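Glypican-1 (Homo sapiens, PDB 4YWT) carries heparan sulfate chains at the cell surface and, through them, binds alpha-4 (V) collagen and takes part in Schwann cell myelination. Local coordinates at residues Tyr270-Asp284 against Val427-Val441. The protein carries 3 engineered substitutions. Numbering follows the deposited sequence.
Sequences YCRNVLKGCLANQAD and VMGDGLANQINNPEV. With CA (calcium ion), chain G.
Asn438 reaches from the loop 427-441 to helix 268-278, its ND2 donating to Asn273 O over 2.9 Å in a nearly straight bond (172°). Gly277 N meets the same oxygen from the opposite face of its plane, so two donors grip this helix carbonyl. CG of Asn438 lies anti to the backbone N (chi1 -168°), which turns the amide inward; ND2 also donates to Gln435 OE1, while OD1 accepts from Glu440 N, closing an Asx turn, and from Val441 N, extending it to an Asx motif. The backbones pack tightly here, where Gly277 has no side chain: Asn438 ND2 stands 3.6 Å from Gly277 CA, and Val441 CG2 presses on Val274 O at 3.4 Å. Farther along, Ala280 CB touches both Leu432 CA and Gln435 CG, and Asp284 OD1 accepts Leu432 N from above its carboxylate plane. At the other end, Asn273 OD1 takes Met428 N at 2.7 Å, and Glu440 brings its CG to the edge of the Tyr270 ring while OE2 is hydrogen-bonded to Tyr423 OH.

Lys276, its chain extended, runs past Val427 to a partly exposed end, where NZ forms a 3.3 Å salt bridge with Asp430 OD1. The turn 433-437 is the loose, solvent side; there Ile436 O and three waters coordinate a calcium ion. The contact thus lays the segment between strand 420-421 and helix 450-471 along helix 268-278 of the mainly helical glypican core. Side-chain amides and a carboxylate meeting backbone groups fix this irregular loop, consistent with its polar groups being satisfied by the fit on the helix.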
ATOM      1  N   TYR A 270     -15.156  13.008 -22.717  1.00 45.46           N
ATOM      2  CA  TYR A 270     -16.110  11.937 -22.984  1.00 50.40           C
ATOM      3  C   TYR A 270     -15.621  10.636 -22.344  1.00 41.18           C
ATOM      4  O   TYR A 270     -16.309  10.031 -21.509  1.00 36.10           O
ATOM      5  CB  TYR A 270     -16.297  11.773 -24.498  1.00 46.03           C
ATOM      6  CG  TYR A 270     -17.243  10.673 -24.929  1.00 45.91           C
ATOM      7  CD1 TYR A 270     -18.287  10.257 -24.112  1.00 46.97           C
ATOM      8  CD2 TYR A 270     -17.090  10.053 -26.163  1.00 40.29           C
ATOM      9  CE1 TYR A 270     -19.147   9.250 -24.512  1.00 46.62           C
ATOM     10  CE2 TYR A 270     -17.943   9.046 -26.570  1.00 40.80           C
ATOM     11  CZ  TYR A 270     -18.970   8.650 -25.742  1.00 45.08           C
ATOM     12  OH  TYR A 270     -19.822   7.646 -26.146  1.00 44.12           O
ATOM     13  N   CYS A 271     -14.420  10.227 -22.741  1.00 36.63           N
ATOM     14  CA  CYS A 271     -13.757   9.051 -22.188  1.00 40.79           C
ATOM     15  C   CYS A 271     -13.722   9.092 -20.663  1.00 34.90           C
ATOM     16  O   CYS A 271     -13.951   8.080 -19.995  1.00 34.51           O
ATOM     17  CB  CYS A 271     -12.334   8.945 -22.747  1.00 36.40           C
ATOM     18  SG  CYS A 271     -11.372   7.534 -22.158  1.00 59.07           S
ATOM     19  N   ARG A 272     -13.447  10.274 -20.121  1.00 34.44           N
ATOM     20  CA  ARG A 272     -13.326  10.442 -18.681  1.00 42.55           C
ATOM     21  C   ARG A 272     -14.665  10.301 -17.970  1.00 33.27           C
ATOM     22  O   ARG A 272     -14.729   9.733 -16.886  1.00 34.59           O
ATOM     23  CB  ARG A 272     -12.696  11.794 -18.353  1.00 48.02           C
ATOM     24  CG  ARG A 272     -11.227  11.691 -17.987  1.00 48.31           C
ATOM     25  CD  ARG A 272     -10.484  12.973 -18.299  1.00 55.67           C
ATOM     26  NE  ARG A 272      -9.290  12.714 -19.098  1.00 64.18           N
ATOM     27  CZ  ARG A 272      -8.554  13.661 -19.669  1.00 70.41           C
ATOM     28  NH1 ARG A 272      -7.483  13.333 -20.378  1.00 74.93           N
ATOM     29  NH2 ARG A 272      -8.887  14.936 -19.531  1.00 72.57           N
ATOM     30  N   ASN A 273     -15.732  10.813 -18.574  1.00 33.96           N
ATOM     31  CA  ASN A 273     -17.058  10.625 -17.998  1.00 34.05           C
ATOM     32  C   ASN A 273     -17.462   9.159 -18.044  1.00 34.23           C
ATOM     33  O   ASN A 273     -18.026   8.628 -17.079  1.00 33.96           O
ATOM     34  CB  ASN A 273     -18.095  11.487 -18.714  1.00 34.89           C
ATOM     35  CG  ASN A 273     -18.311  12.820 -18.029  1.00 35.38           C
ATOM     36  OD1 ASN A 273     -17.607  13.158 -17.078  1.00 37.34           O
ATOM     37  ND2 ASN A 273     -19.291  13.579 -18.500  1.00 35.48           N
ATOM     38  N   VAL A 274     -17.152   8.502 -19.158  1.00 34.84           N
ATOM     39  CA  VAL A 274     -17.438   7.077 -19.289  1.00 35.21           C
ATOM     40  C   VAL A 274     -16.728   6.265 -18.206  1.00 38.73           C
ATOM     41  O   VAL A 274     -17.364   5.492 -17.488  1.00 38.35           O
ATOM     42  CB  VAL A 274     -17.028   6.535 -20.669  1.00 44.33           C
ATOM     43  CG1 VAL A 274     -17.164   5.020 -20.703  1.00 36.54           C
ATOM     44  CG2 VAL A 274     -17.869   7.176 -21.762  1.00 46.04           C
ATOM     45  N   LEU A 275     -15.418   6.450 -18.078  1.00 33.80           N
ATOM     46  CA  LEU A 275     -14.650   5.672 -17.109  1.00 33.07           C
ATOM     47  C   LEU A 275     -14.992   6.040 -15.667  1.00 32.27           C
ATOM     48  O   LEU A 275     -14.962   5.184 -14.785  1.00 31.93           O
ATOM     49  CB  LEU A 275     -13.148   5.834 -17.352  1.00 32.75           C
ATOM     50  CG  LEU A 275     -12.634   5.219 -18.657  1.00 45.03           C
ATOM     51  CD1 LEU A 275     -11.116   5.148 -18.663  1.00 33.39           C
ATOM     52  CD2 LEU A 275     -13.239   3.839 -18.878  1.00 45.06           C
ATOM     53  N   LYS A 276     -15.322   7.307 -15.426  1.00 36.54           N
ATOM     54  CA  LYS A 276     -15.787   7.723 -14.105  1.00 33.23           C
ATOM     55  C   LYS A 276     -17.104   7.038 -13.776  1.00 32.50           C
ATOM     56  O   LYS A 276     -17.378   6.730 -12.618  1.00 32.69           O
ATOM     57  CB  LYS A 276     -15.949   9.242 -14.023  1.00 31.57           C
ATOM     58  CG  LYS A 276     -14.666   9.981 -13.676  1.00 32.64           C
ATOM     59  CD  LYS A 276     -14.898  11.478 -13.575  1.00 34.84           C
ATOM     60  CE  LYS A 276     -13.616  12.208 -13.210  1.00 39.25           C
ATOM     61  NZ  LYS A 276     -13.881  13.545 -12.609  1.00 42.50           N
ATOM     62  N   GLY A 277     -17.917   6.804 -14.802  1.00 38.10           N
ATOM     63  CA  GLY A 277     -19.136   6.037 -14.629  1.00 37.59           C
ATOM     64  C   GLY A 277     -18.829   4.584 -14.313  1.00 37.56           C
ATOM     65  O   GLY A 277     -19.424   3.994 -13.411  1.00 39.32           O
ATOM     66  N   CYS A 278     -17.885   4.011 -15.052  1.00 36.24           N
ATOM     67  CA  CYS A 278     -17.526   2.605 -14.896  1.00 33.85           C
ATOM     68  C   CYS A 278     -16.787   2.320 -13.592  1.00 38.03           C
ATOM     69  O   CYS A 278     -16.960   1.261 -12.992  1.00 33.14           O
ATOM     70  CB  CYS A 278     -16.662   2.145 -16.073  1.00 40.57           C
ATOM     71  SG  CYS A 278     -17.484   2.196 -17.679  1.00 60.38           S
ATOM     72  N   LEU A 279     -15.963   3.267 -13.158  1.00 40.37           N
ATOM     73  CA  LEU A 279     -15.065   3.029 -12.033  1.00 39.42           C
ATOM     74  C   LEU A 279     -15.430   3.855 -10.802  1.00 30.62           C
ATOM     75  O   LEU A 279     -14.555   4.288 -10.054  1.00 30.74           O
ATOM     76  CB  LEU A 279     -13.624   3.323 -12.449  1.00 36.08           C
ATOM     77  CG  LEU A 279     -13.161   2.644 -13.740  1.00 37.40           C
ATOM     78  CD1 LEU A 279     -11.716   3.008 -14.049  1.00 38.10           C
ATOM     79  CD2 LEU A 279     -13.335   1.134 -13.651  1.00 31.86           C
ATOM     80  N   ALA A 280     -16.725   4.062 -10.594  1.00 36.03           N
ATOM     81  CA  ALA A 280     -17.206   4.852  -9.465  1.00 37.65           C
ATOM     82  C   ALA A 280     -16.967   4.140  -8.133  1.00 30.60           C
ATOM     83  O   ALA A 280     -16.475   4.740  -7.165  1.00 30.58           O
ATOM     84  CB  ALA A 280     -18.681   5.163  -9.641  1.00 38.05           C
ATOM     85  N   ASN A 281     -17.321   2.859  -8.095  1.00 31.12           N
ATOM     86  CA  ASN A 281     -17.142   2.049  -6.895  1.00 36.88           C
ATOM     87  C   ASN A 281     -15.688   2.016  -6.455  1.00 40.69           C
ATOM     88  O   ASN A 281     -15.390   2.196  -5.275  1.00 29.55           O
ATOM     89  CB  ASN A 281     -17.655   0.627  -7.124  1.00 38.28           C
ATOM     90  CG  ASN A 281     -19.161   0.529  -7.004  1.00 32.95           C
ATOM     91  OD1 ASN A 281     -19.705   0.487  -5.902  1.00 33.22           O
ATOM     92  ND2 ASN A 281     -19.844   0.495  -8.142  1.00 45.01           N
ATOM     93  N   GLN A 282     -14.787   1.793  -7.408  1.00 38.64           N
ATOM     94  CA  GLN A 282     -13.357   1.828  -7.128  1.00 32.07           C
ATOM     95  C   GLN A 282     -12.955   3.202  -6.603  1.00 34.00           C
ATOM     96  O   GLN A 282     -12.096   3.318  -5.730  1.00 37.91           O
ATOM     97  CB  GLN A 282     -12.543   1.487  -8.381  1.00 30.92           C
ATOM     98  CG  GLN A 282     -12.658   0.042  -8.843  1.00 32.62           C
ATOM     99  CD  GLN A 282     -13.829  -0.187  -9.781  1.00 42.14           C
ATOM    100  OE1 GLN A 282     -14.739   0.636  -9.873  1.00 42.75           O
ATOM    101  NE2 GLN A 282     -13.805  -1.310 -10.490  1.00 31.55           N
ATOM    102  N   ALA A 283     -13.593   4.240  -7.136  1.00 35.71           N
ATOM    103  CA  ALA A 283     -13.283   5.612  -6.751  1.00 38.07           C
ATOM    104  C   ALA A 283     -13.798   5.943  -5.350  1.00 37.77           C
ATOM    105  O   ALA A 283     -13.364   6.920  -4.739  1.00 27.75           O
ATOM    106  CB  ALA A 283     -13.856   6.588  -7.770  1.00 28.56           C
ATOM    107  N   ASP A 284     -14.723   5.136  -4.841  1.00 28.56           N
ATOM    108  CA  ASP A 284     -15.201   5.337  -3.472  1.00 37.15           C
ATOM    109  C   ASP A 284     -14.142   5.009  -2.411  1.00 37.10           C
ATOM    110  O   ASP A 284     -14.288   5.384  -1.248  1.00 28.08           O
ATOM    111  CB  ASP A 284     -16.460   4.509  -3.216  1.00 38.11           C
ATOM    112  CG  ASP A 284     -17.721   5.205  -3.695  1.00 50.56           C
ATOM    113  OD1 ASP A 284     -17.689   6.440  -3.882  1.00 48.41           O
ATOM    114  OD2 ASP A 284     -18.748   4.517  -3.874  1.00 50.52           O
ATOM    115  N   VAL A 427     -17.134  17.262 -17.108  1.00 38.55           N
ATOM    116  CA  VAL A 427     -16.604  16.069 -16.466  1.00 45.34           C
ATOM    117  C   VAL A 427     -17.241  15.901 -15.092  1.00 46.52           C
ATOM    118  O   VAL A 427     -17.301  16.846 -14.306  1.00 47.23           O
ATOM    119  CB  VAL A 427     -15.070  16.125 -16.325  1.00 43.67           C
ATOM    120  CG1 VAL A 427     -14.544  14.824 -15.735  1.00 39.63           C
ATOM    121  CG2 VAL A 427     -14.426  16.391 -17.676  1.00 43.62           C
ATOM    122  N   MET A 428     -17.728  14.697 -14.815  1.00 45.04           N
ATOM    123  CA  MET A 428     -18.365  14.399 -13.539  1.00 49.48           C
ATOM    124  C   MET A 428     -17.361  14.406 -12.394  1.00 52.40           C
ATOM    125  O   MET A 428     -16.154  14.293 -12.610  1.00 44.20           O
ATOM    126  CB  MET A 428     -19.072  13.043 -13.595  1.00 52.80           C
ATOM    127  CG  MET A 428     -20.168  12.934 -14.651  1.00 60.95           C
ATOM    128  SD  MET A 428     -21.766  13.598 -14.127  1.00 51.70           S
ATOM    129  CE  MET A 428     -21.606  15.333 -14.543  1.00 64.02           C
ATOM    130  N   GLY A 429     -17.869  14.560 -11.177  1.00 51.41           N
ATOM    131  CA  GLY A 429     -17.052  14.395  -9.992  1.00 31.56           C
ATOM    132  C   GLY A 429     -16.747  12.924  -9.774  1.00 41.98           C
ATOM    133  O   GLY A 429     -17.236  12.063 -10.506  1.00 31.20           O
ATOM    134  N   ASP A 430     -15.943  12.634  -8.758  1.00 42.29           N
ATOM    135  CA  ASP A 430     -15.532  11.265  -8.470  1.00 42.21           C
ATOM    136  C   ASP A 430     -16.427  10.609  -7.424  1.00 36.58           C
ATOM    137  O   ASP A 430     -16.917  11.272  -6.510  1.00 41.35           O
ATOM    138  CB  ASP A 430     -14.076  11.233  -8.005  1.00 45.02           C
ATOM    139  CG  ASP A 430     -13.161  12.033  -8.910  1.00 53.39           C
ATOM    140  OD1 ASP A 430     -12.972  11.626 -10.076  1.00 55.86           O
ATOM    141  OD2 ASP A 430     -12.630  13.068  -8.454  1.00 54.11           O
ATOM    142  N   GLY A 431     -16.651   9.308  -7.575  1.00 35.14           N
ATOM    143  CA  GLY A 431     -17.422   8.551  -6.603  1.00 35.32           C
ATOM    144  C   GLY A 431     -18.792   8.140  -7.103  1.00 34.12           C
ATOM    145  O   GLY A 431     -19.335   8.749  -8.024  1.00 31.61           O
ATOM    146  N   LEU A 432     -19.341   7.096  -6.489  1.00 36.59           N
ATOM    147  CA  LEU A 432     -20.612   6.515  -6.912  1.00 42.24           C
ATOM    148  C   LEU A 432     -21.743   7.535  -6.941  1.00 36.66           C
ATOM    149  O   LEU A 432     -22.437   7.669  -7.949  1.00 42.80           O
ATOM    150  CB  LEU A 432     -20.993   5.352  -5.994  1.00 42.03           C
ATOM    151  CG  LEU A 432     -22.173   4.490  -6.442  1.00 38.75           C
ATOM    152  CD1 LEU A 432     -21.855   3.803  -7.757  1.00 42.45           C
ATOM    153  CD2 LEU A 432     -22.518   3.467  -5.373  1.00 39.30           C
ATOM    154  N   ALA A 433     -21.915   8.254  -5.835  1.00 33.34           N
ATOM    155  CA  ALA A 433     -23.001   9.221  -5.697  1.00 45.11           C
ATOM    156  C   ALA A 433     -22.971  10.279  -6.796  1.00 43.08           C
ATOM    157  O   ALA A 433     -24.017  10.691  -7.298  1.00 35.15           O
ATOM    158  CB  ALA A 433     -22.944   9.884  -4.328  1.00 34.30           C
ATOM    159  N   ASN A 434     -21.770  10.704  -7.176  1.00 33.35           N
ATOM    160  CA  ASN A 434     -21.607  11.736  -8.195  1.00 33.42           C
ATOM    161  C   ASN A 434     -21.951  11.274  -9.610  1.00 33.76           C
ATOM    162  O   ASN A 434     -21.919  12.070 -10.547  1.00 33.97           O
ATOM    163  CB  ASN A 434     -20.174  12.271  -8.175  1.00 43.14           C
ATOM    164  CG  ASN A 434     -19.945  13.280  -7.072  1.00 44.51           C
ATOM    165  OD1 ASN A 434     -20.815  14.099  -6.776  1.00 34.40           O
ATOM    166  ND2 ASN A 434     -18.770  13.227  -6.455  1.00 42.93           N
ATOM    167  N   GLN A 435     -22.280   9.996  -9.764  1.00 44.82           N
ATOM    168  CA  GLN A 435     -22.573   9.443 -11.083  1.00 34.37           C
ATOM    169  C   GLN A 435     -24.066   9.282 -11.341  1.00 35.56           C
ATOM    170  O   GLN A 435     -24.462   8.676 -12.336  1.00 36.12           O
ATOM    171  CB  GLN A 435     -21.881   8.090 -11.260  1.00 33.98           C
ATOM    172  CG  GLN A 435     -20.400   8.107 -10.946  1.00 32.89           C
ATOM    173  CD  GLN A 435     -19.663   9.220 -11.661  1.00 40.50           C
ATOM    174  OE1 GLN A 435     -19.878   9.461 -12.850  1.00 33.06           O
ATOM    175  NE2 GLN A 435     -18.787   9.908 -10.936  1.00 31.89           N
ATOM    176  N   ILE A 436     -24.890   9.821 -10.448  1.00 36.08           N
ATOM    177  CA  ILE A 436     -26.338   9.703 -10.585  1.00 38.49           C
ATOM    178  C   ILE A 436     -26.815  10.387 -11.872  1.00 37.92           C
ATOM    179  O   ILE A 436     -27.731   9.904 -12.540  1.00 38.86           O
ATOM    180  CB  ILE A 436     -27.070  10.295  -9.345  1.00 37.91           C
ATOM    181  CG1 ILE A 436     -28.588  10.154  -9.482  1.00 39.40           C
ATOM    182  CG2 ILE A 436     -26.671  11.747  -9.101  1.00 38.40           C
ATOM    183  CD1 ILE A 436     -29.364  10.739  -8.314  1.00 40.21           C
ATOM    184  N   ASN A 437     -26.182  11.506 -12.213  1.00 40.55           N
ATOM    185  CA  ASN A 437     -26.511  12.267 -13.418  1.00 45.62           C
ATOM    186  C   ASN A 437     -25.629  11.994 -14.640  1.00 46.49           C
ATOM    187  O   ASN A 437     -25.768  12.675 -15.656  1.00 50.49           O
ATOM    188  CB  ASN A 437     -26.490  13.762 -13.106  1.00 48.34           C
ATOM    189  CG  ASN A 437     -27.692  14.198 -12.293  1.00 49.82           C
ATOM    190  OD1 ASN A 437     -28.725  13.528 -12.288  1.00 45.14           O
ATOM    191  ND2 ASN A 437     -27.567  15.328 -11.606  1.00 53.68           N
ATOM    192  N   ASN A 438     -24.712  11.034 -14.539  1.00 42.31           N
ATOM    193  CA  ASN A 438     -23.756  10.771 -15.618  1.00 45.39           C
ATOM    194  C   ASN A 438     -24.462  10.477 -16.944  1.00 44.53           C
ATOM    195  O   ASN A 438     -25.200   9.500 -17.061  1.00 43.10           O
ATOM    196  CB  ASN A 438     -22.839   9.603 -15.237  1.00 35.73           C
ATOM    197  CG  ASN A 438     -21.637   9.460 -16.163  1.00 40.29           C
ATOM    198  OD1 ASN A 438     -21.752   9.575 -17.384  1.00 45.89           O
ATOM    199  ND2 ASN A 438     -20.474   9.200 -15.579  1.00 34.43           N
ATOM    200  N   PRO A 439     -24.224  11.333 -17.951  1.00 37.68           N
ATOM    201  CA  PRO A 439     -24.900  11.257 -19.253  1.00 54.43           C
ATOM    202  C   PRO A 439     -24.508  10.028 -20.070  1.00 53.96           C
ATOM    203  O   PRO A 439     -25.340   9.473 -20.786  1.00 39.93           O
ATOM    204  CB  PRO A 439     -24.447  12.541 -19.956  1.00 38.79           C
ATOM    205  CG  PRO A 439     -23.130  12.861 -19.335  1.00 37.72           C
ATOM    206  CD  PRO A 439     -23.251  12.438 -17.897  1.00 37.09           C
ATOM    207  N   GLU A 440     -23.244   9.631 -19.977  1.00 38.15           N
ATOM    208  CA  GLU A 440     -22.738   8.507 -20.756  1.00 43.12           C
ATOM    209  C   GLU A 440     -23.075   7.153 -20.139  1.00 38.75           C
ATOM    210  O   GLU A 440     -23.432   6.212 -20.845  1.00 47.60           O
ATOM    211  CB  GLU A 440     -21.227   8.642 -20.939  1.00 37.72           C
ATOM    212  CG  GLU A 440     -20.793  10.022 -21.424  1.00 37.69           C
ATOM    213  CD  GLU A 440     -21.630  10.544 -22.585  1.00 38.82           C
ATOM    214  OE1 GLU A 440     -22.047   9.741 -23.447  1.00 39.68           O
ATOM    215  OE2 GLU A 440     -21.873  11.768 -22.634  1.00 38.93           O
ATOM    216  N   VAL A 441     -22.949   7.061 -18.820  1.00 43.70           N
ATOM    217  CA  VAL A 441     -23.209   5.813 -18.115  1.00 48.60           C
ATOM    218  C   VAL A 441     -24.332   6.003 -17.109  1.00 51.22           C
ATOM    219  O   VAL A 441     -24.321   6.961 -16.336  1.00 52.22           O
ATOM    220  CB  VAL A 441     -21.956   5.303 -17.373  1.00 46.09           C
ATOM    221  CG1 VAL A 441     -22.158   3.866 -16.913  1.00 47.18           C
ATOM    222  CG2 VAL A 441     -20.726   5.421 -18.254  1.00 45.45           C
TER
HETATM  223 CA    CA G 603     -28.868   8.554 -14.137  1.00 90.30          CA
HETATM  224  O   HOH W   1     -16.086   7.811 -10.423  1.00 29.92           O
HETATM  225  O   HOH W   2     -26.590   7.827 -14.199  1.00 64.59           O
HETATM  226  O   HOH W   3     -30.522  10.225 -13.710  1.00 58.38           O
HETATM  227  O   HOH W   4     -28.598   6.613 -12.771  1.00 60.83           O